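Local structure of hypothetical protein, GDSL-like Lipase/Acylhydrolase family protein (4M8K) at residues A[87-92]-A[96-101]; A[141-144]-A[148-151]. The protein probably hydrolyses ester bonds as a putative lipase of the GDSL-like lipase/acylhydrolase family, its natural substrate being undetermined. One frame throughout, in Å; residues are numbered along the deposited sequence.

How the contacts relate
Along the chain the two contacts come in series, neither nested nor crossed. Contact 1 closes a short turn within the long loop that leaves strand 75-81 and later enters strand 114-118. After that strand and helix 121-126, contact 2 closes a second short turn where the chain approaches and enters helix 146-160, ahead of strand 165-170. Their centres lie about 10 Å apart and the turns touch directly: H89 and L143 share a backbone hydrogen bond, and the T90 hydroxyl is bonded to the carbonyl of Y144. Together they fasten the loop beyond strand 75-81 to the N-terminal end of helix 146-160, both on the same side of the chain's centre.

Contact 1. Residues A[87-92]-A[96-101]; sequences VCHTGY and DYSDRS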
loop_
_atom_site.group_PDB
_atom_site.type_symbol
_atom_site.label_atom_id
_atom_site.label_comp_id
_atom_site.label_asym_id
_atom_site.label_seq_id
_atom_site.Cartn_x
_atom_site.Cartn_y
_atom_site.Cartn_z
ATOM N N VAL A 87 -2.771 1.450 8.479
ATOM C CA VAL A 87 -2.558 0.040 8.686
ATOM C C VAL A 87 -3.260 -0.454 9.947
ATOM O O VAL A 87 -3.922 -1.494 9.926
ATOM C CB VAL A 87 -1.065 -0.242 8.821
ATOM C CG1 VAL A 87 -0.812 -1.666 9.287
ATOM C CG2 VAL A 87 -0.383 0.034 7.489
ATOM N N CYS A 88 -3.072 0.260 11.063
ATOM C CA CYS A 88 -3.660 -0.101 12.327
ATOM C C CYS A 88 -5.078 0.515 12.454
ATOM O O CYS A 88 -5.485 1.361 11.608
ATOM C CB CYS A 88 -2.757 0.304 13.527
ATOM S SG CYS A 88 -2.720 2.064 13.889
ATOM N N HIS A 89 -5.796 0.142 13.523
ATOM C CA HIS A 89 -7.178 0.644 13.720
ATOM C C HIS A 89 -7.269 2.052 14.276
ATOM O O HIS A 89 -8.359 2.579 14.383
ATOM C CB HIS A 89 -7.953 -0.268 14.638
ATOM C CG HIS A 89 -8.125 -1.661 14.130
ATOM N ND1 HIS A 89 -8.528 -1.949 12.853
ATOM C CD2 HIS A 89 -8.003 -2.851 14.766
ATOM C CE1 HIS A 89 -8.652 -3.250 12.714
ATOM N NE2 HIS A 89 -8.361 -3.823 13.866
ATOM N N THR A 90 -6.156 2.674 14.656
ATOM C CA THR A 90 -6.195 4.054 15.129
ATOM C C THR A 90 -6.076 5.035 13.982
ATOM O O THR A 90 -5.046 5.105 13.320
ATOM C CB THR A 90 -5.035 4.377 16.104
ATOM O OG1 THR A 90 -5.019 3.449 17.199
ATOM C CG2 THR A 90 -5.146 5.823 16.623
ATOM N N GLY A 91 -7.102 5.830 13.759
ATOM C CA GLY A 91 -6.987 6.897 12.760
ATOM C C GLY A 91 -6.616 8.290 13.252
ATOM O O GLY A 91 -6.130 8.476 14.365
ATOM N N TYR A 92 -6.915 9.283 12.426
ATOM C CA TYR A 92 -6.683 10.672 12.751
ATOM C C TYR A 92 -7.552 11.125 13.911
ATOM O O TYR A 92 -8.747 10.799 13.946
ATOM C CB TYR A 92 -6.955 11.567 11.515
ATOM C CG TYR A 92 -5.888 11.400 10.462
ATOM C CD1 TYR A 92 -4.694 12.116 10.538
ATOM C CD2 TYR A 92 -6.022 10.466 9.440
ATOM C CE1 TYR A 92 -3.660 11.925 9.615
ATOM C CE2 TYR A 92 -5.001 10.278 8.526
ATOM C CZ TYR A 92 -3.834 11.027 8.594
ATOM O OH TYR A 92 -2.827 10.840 7.660
ATOM N N ASP A 96 -11.732 5.903 15.313
ATOM C CA ASP A 96 -11.702 4.475 15.152
ATOM C C ASP A 96 -11.766 4.100 13.658
ATOM O O ASP A 96 -12.796 4.219 13.027
ATOM C CB ASP A 96 -12.850 3.822 15.896
ATOM C CG ASP A 96 -12.588 2.383 16.125
ATOM O OD1 ASP A 96 -12.446 1.620 15.159
ATOM O OD2 ASP A 96 -12.473 2.026 17.289
ATOM N N TYR A 97 -10.649 3.633 13.112
ATOM C CA TYR A 97 -10.580 3.286 11.707
ATOM C C TYR A 97 -10.783 1.761 11.472
ATOM O O TYR A 97 -10.307 1.195 10.478
ATOM C CB TYR A 97 -9.263 3.803 11.142
ATOM C CG TYR A 97 -9.290 5.231 10.613
ATOM C CD1 TYR A 97 -10.327 6.132 10.929
ATOM C CD2 TYR A 97 -8.272 5.683 9.779
ATOM C CE1 TYR A 97 -10.345 7.416 10.386
ATOM C CE2 TYR A 97 -8.286 6.949 9.253
ATOM C CZ TYR A 97 -9.319 7.809 9.521
ATOM O OH TYR A 97 -9.232 9.074 8.993
ATOM N N SER A 98 -11.482 1.104 12.393
ATOM C CA SER A 98 -11.796 -0.330 12.269
ATOM C C SER A 98 -12.661 -0.570 11.055
ATOM O O SER A 98 -12.849 -1.725 10.648
ATOM C CB SER A 98 -12.570 -0.863 13.513
ATOM O OG SER A 98 -11.839 -0.643 14.694
ATOM N N ASP A 99 -13.291 0.474 10.538
ATOM C CA ASP A 99 -14.098 0.361 9.350
ATOM C C ASP A 99 -13.266 0.435 8.046
ATOM O O ASP A 99 -13.806 0.177 7.004
ATOM C CB ASP A 99 -15.204 1.457 9.313
ATOM C CG ASP A 99 -14.667 2.878 9.304
ATOM O OD1 ASP A 99 -13.460 3.119 9.503
ATOM O OD2 ASP A 99 -15.488 3.815 9.132
ATOM N N ARG A 100 -11.974 0.764 8.085
ATOM C CA ARG A 100 -11.214 1.011 6.860
ATOM C C ARG A 100 -9.737 0.706 6.899
ATOM O O ARG A 100 -9.034 0.995 5.920
ATOM C CB ARG A 100 -11.315 2.484 6.446
ATOM C CG ARG A 100 -10.641 3.443 7.450
ATOM C CD ARG A 100 -11.101 4.912 7.217
ATOM N NE ARG A 100 -12.462 5.073 7.678
ATOM C CZ ARG A 100 -13.181 6.174 7.497
ATOM N NH1 ARG A 100 -12.701 7.218 6.810
ATOM N NH2 ARG A 100 -14.390 6.213 7.969
ATOM N N SER A 101 -9.256 0.105 7.968
ATOM C CA SER A 101 -7.836 -0.088 8.111
ATOM C C SER A 101 -7.363 -1.174 7.181
ATOM O O SER A 101 -8.183 -1.994 6.755
ATOM C CB SER A 101 -7.518 -0.409 9.567
ATOM O OG SER A 101 -8.236 -1.534 9.984
#
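The amide of Y97 donates to the carbonyl of H89 (Y97 N to H89 O 2.8 Å), from a direction tilted 29° out of the carbonyl plane. The same residue lays its ring against G91 in a CH-pi contact: G91 CA sits 3.6 Å from the Y97 ring centroid. Y97 OH meets the rim of the Y92 ring in plane, 3.5 Å from Y92 CD2. At the far end of the turn, H89 ND1 and S101 OG share a hydrogen bond of 2.9 Å at the imidazole edge. S98 OG lies over one face of the H89 ring, 3.9 Å from H89 CG, which stands beside its own backbone N (chi1 -62°). The turn belongs to the loop after the edge strand 75-81 of the α/β sheet typical of GDSL hydrolases; Y92 OH reaches N122 OD1, in the GTND sequence whose asparagine serves the oxyanion hole in relatives. Beyond this shell, R100 CD stands 3.7 Å above the other face of Y97, opposite G91, and R100 grips the D99 carboxylate side-on, NE to OD1 and NH2 to OD2, in a salt bridge. Cutting Y97 back to an alanine would probably open a gap between G91 and R100 and take the hydroxyl from the edge of Y92. D96 OD1 takes the amide of S98 in an Asx turn, while S98 OG reaches K140 NZ.

Contact 2. Residues A[141-144]-A[148-151]; sequences ADLY and PAFC
A β-α-β crossover runs from strand 114-118 to its parallel neighbour 165-170, and this contact lies where the connection enters its long helix, 146-160. The short 3-10 turn that holds L143 and Y144 folds back on the first turns of that helix. L143 and P148 carry the contact in nearly equal share; L143 CD2 sits over the backbone between P148 and A149, 3.7 Å from A149 CA and equally near P148 O. The leucine has CG beside its backbone N (chi1 -67°), while chi2 171° extends CD1 away from CA and leaves CD2, the other branch, turned to the helix. The methyl of A149 returns the contact, its CB lying 3.7 Å from L143 O, a carbonyl that belongs to the backbone pairing of L143 with H89. One step earlier, the ring of P148 leans on the main chain of D142, with P148 CG 3.6 Å from D142 O. The carboxylate of D142 is engaged by Q134 through OD2, while the turn is closed by the amide of Y144, whose N is 3.2 Å from A141 O. On the helix, F150 points away from the turn and packs on helix 176-189. A proline suits the first turn of a helix, where an amide hydrogen has no carbonyl one turn back to bond. No hydrogen bond joins the two segments, so turn and helix meet through methyl, methylene and carbonyl contacts; their relative position probably depends on the fit of L143 and P148, with the polar ties made to residues outside the pair.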
loop_
_atom_site.group_PDB
_atom_site.type_symbol
_atom_site.label_atom_id
_atom_site.label_comp_id
_atom_site.label_asym_id
_atom_site.label_seq_id
_atom_site.Cartn_x
_atom_site.Cartn_y
_atom_site.Cartn_z
ATOM N N ALA A 141 -7.840 -5.058 20.582
ATOM C CA ALA A 141 -7.222 -3.949 21.343
ATOM C C ALA A 141 -5.772 -3.707 20.902
ATOM O O ALA A 141 -5.377 -2.537 20.637
ATOM C CB ALA A 141 -7.316 -4.192 22.840
ATOM N N ASP A 142 -5.001 -4.806 20.788
ATOM C CA ASP A 142 -3.599 -4.746 20.410
ATOM C C ASP A 142 -3.476 -4.041 19.036
ATOM O O ASP A 142 -2.510 -3.330 18.765
ATOM C CB ASP A 142 -3.017 -6.108 20.199
ATOM C CG ASP A 142 -2.837 -6.900 21.462
ATOM O OD1 ASP A 142 -2.683 -6.278 22.516
ATOM O OD2 ASP A 142 -2.820 -8.149 21.355
ATOM N N LEU A 143 -4.453 -4.255 18.182
ATOM C CA LEU A 143 -4.330 -3.888 16.779
ATOM C C LEU A 143 -4.604 -2.403 16.498
ATOM O O LEU A 143 -4.509 -1.992 15.349
ATOM C CB LEU A 143 -5.202 -4.793 15.915
ATOM C CG LEU A 143 -4.780 -6.252 15.839
ATOM C CD1 LEU A 143 -5.840 -7.087 15.148
ATOM C CD2 LEU A 143 -3.469 -6.377 15.111
ATOM N N TYR A 144 -4.934 -1.645 17.547
ATOM C CA TYR A 144 -4.939 -0.161 17.537
ATOM C C TYR A 144 -3.518 0.388 17.452
ATOM O O TYR A 144 -3.336 1.544 17.146
ATOM C CB TYR A 144 -5.705 0.406 18.772
ATOM C CG TYR A 144 -7.184 0.356 18.587
ATOM C CD1 TYR A 144 -7.830 1.407 17.955
ATOM C CD2 TYR A 144 -7.948 -0.730 19.012
ATOM C CE1 TYR A 144 -9.170 1.355 17.719
ATOM C CE2 TYR A 144 -9.309 -0.794 18.756
ATOM C CZ TYR A 144 -9.908 0.264 18.130
ATOM O OH TYR A 144 -11.254 0.244 17.909
ATOM N N PRO A 148 1.881 -4.185 16.223
ATOM C CA PRO A 148 1.045 -5.388 16.124
ATOM C C PRO A 148 0.211 -5.452 14.824
ATOM O O PRO A 148 0.119 -6.507 14.225
ATOM C CB PRO A 148 0.148 -5.289 17.349
ATOM C CG PRO A 148 0.865 -4.369 18.316
ATOM C CD PRO A 148 1.636 -3.416 17.452
ATOM N N ALA A 149 -0.374 -4.319 14.402
ATOM C CA ALA A 149 -1.183 -4.281 13.167
ATOM C C ALA A 149 -0.421 -4.665 11.894
ATOM O O ALA A 149 -0.927 -5.457 11.115
ATOM C CB ALA A 149 -1.835 -2.925 13.013
ATOM N N PHE A 150 0.802 -4.161 11.729
ATOM C CA PHE A 150 1.623 -4.453 10.565
ATOM C C PHE A 150 2.130 -5.866 10.610
ATOM O O PHE A 150 2.191 -6.550 9.591
ATOM C CB PHE A 150 2.795 -3.450 10.443
ATOM C CG PHE A 150 3.470 -3.505 9.123
ATOM C CD1 PHE A 150 2.908 -2.935 7.989
ATOM C CD2 PHE A 150 4.699 -4.153 9.005
ATOM C CE1 PHE A 150 3.536 -3.060 6.748
ATOM C CE2 PHE A 150 5.352 -4.231 7.774
ATOM C CZ PHE A 150 4.766 -3.686 6.650
ATOM N N CYS A 151 2.483 -6.351 11.802
ATOM C CA CYS A 151 2.763 -7.785 11.915
ATOM C C CYS A 151 1.530 -8.605 11.488
ATOM O O CYS A 151 1.642 -9.608 10.777
ATOM C CB CYS A 151 3.140 -8.144 13.358
ATOM S SG CYS A 151 4.686 -7.434 14.031
#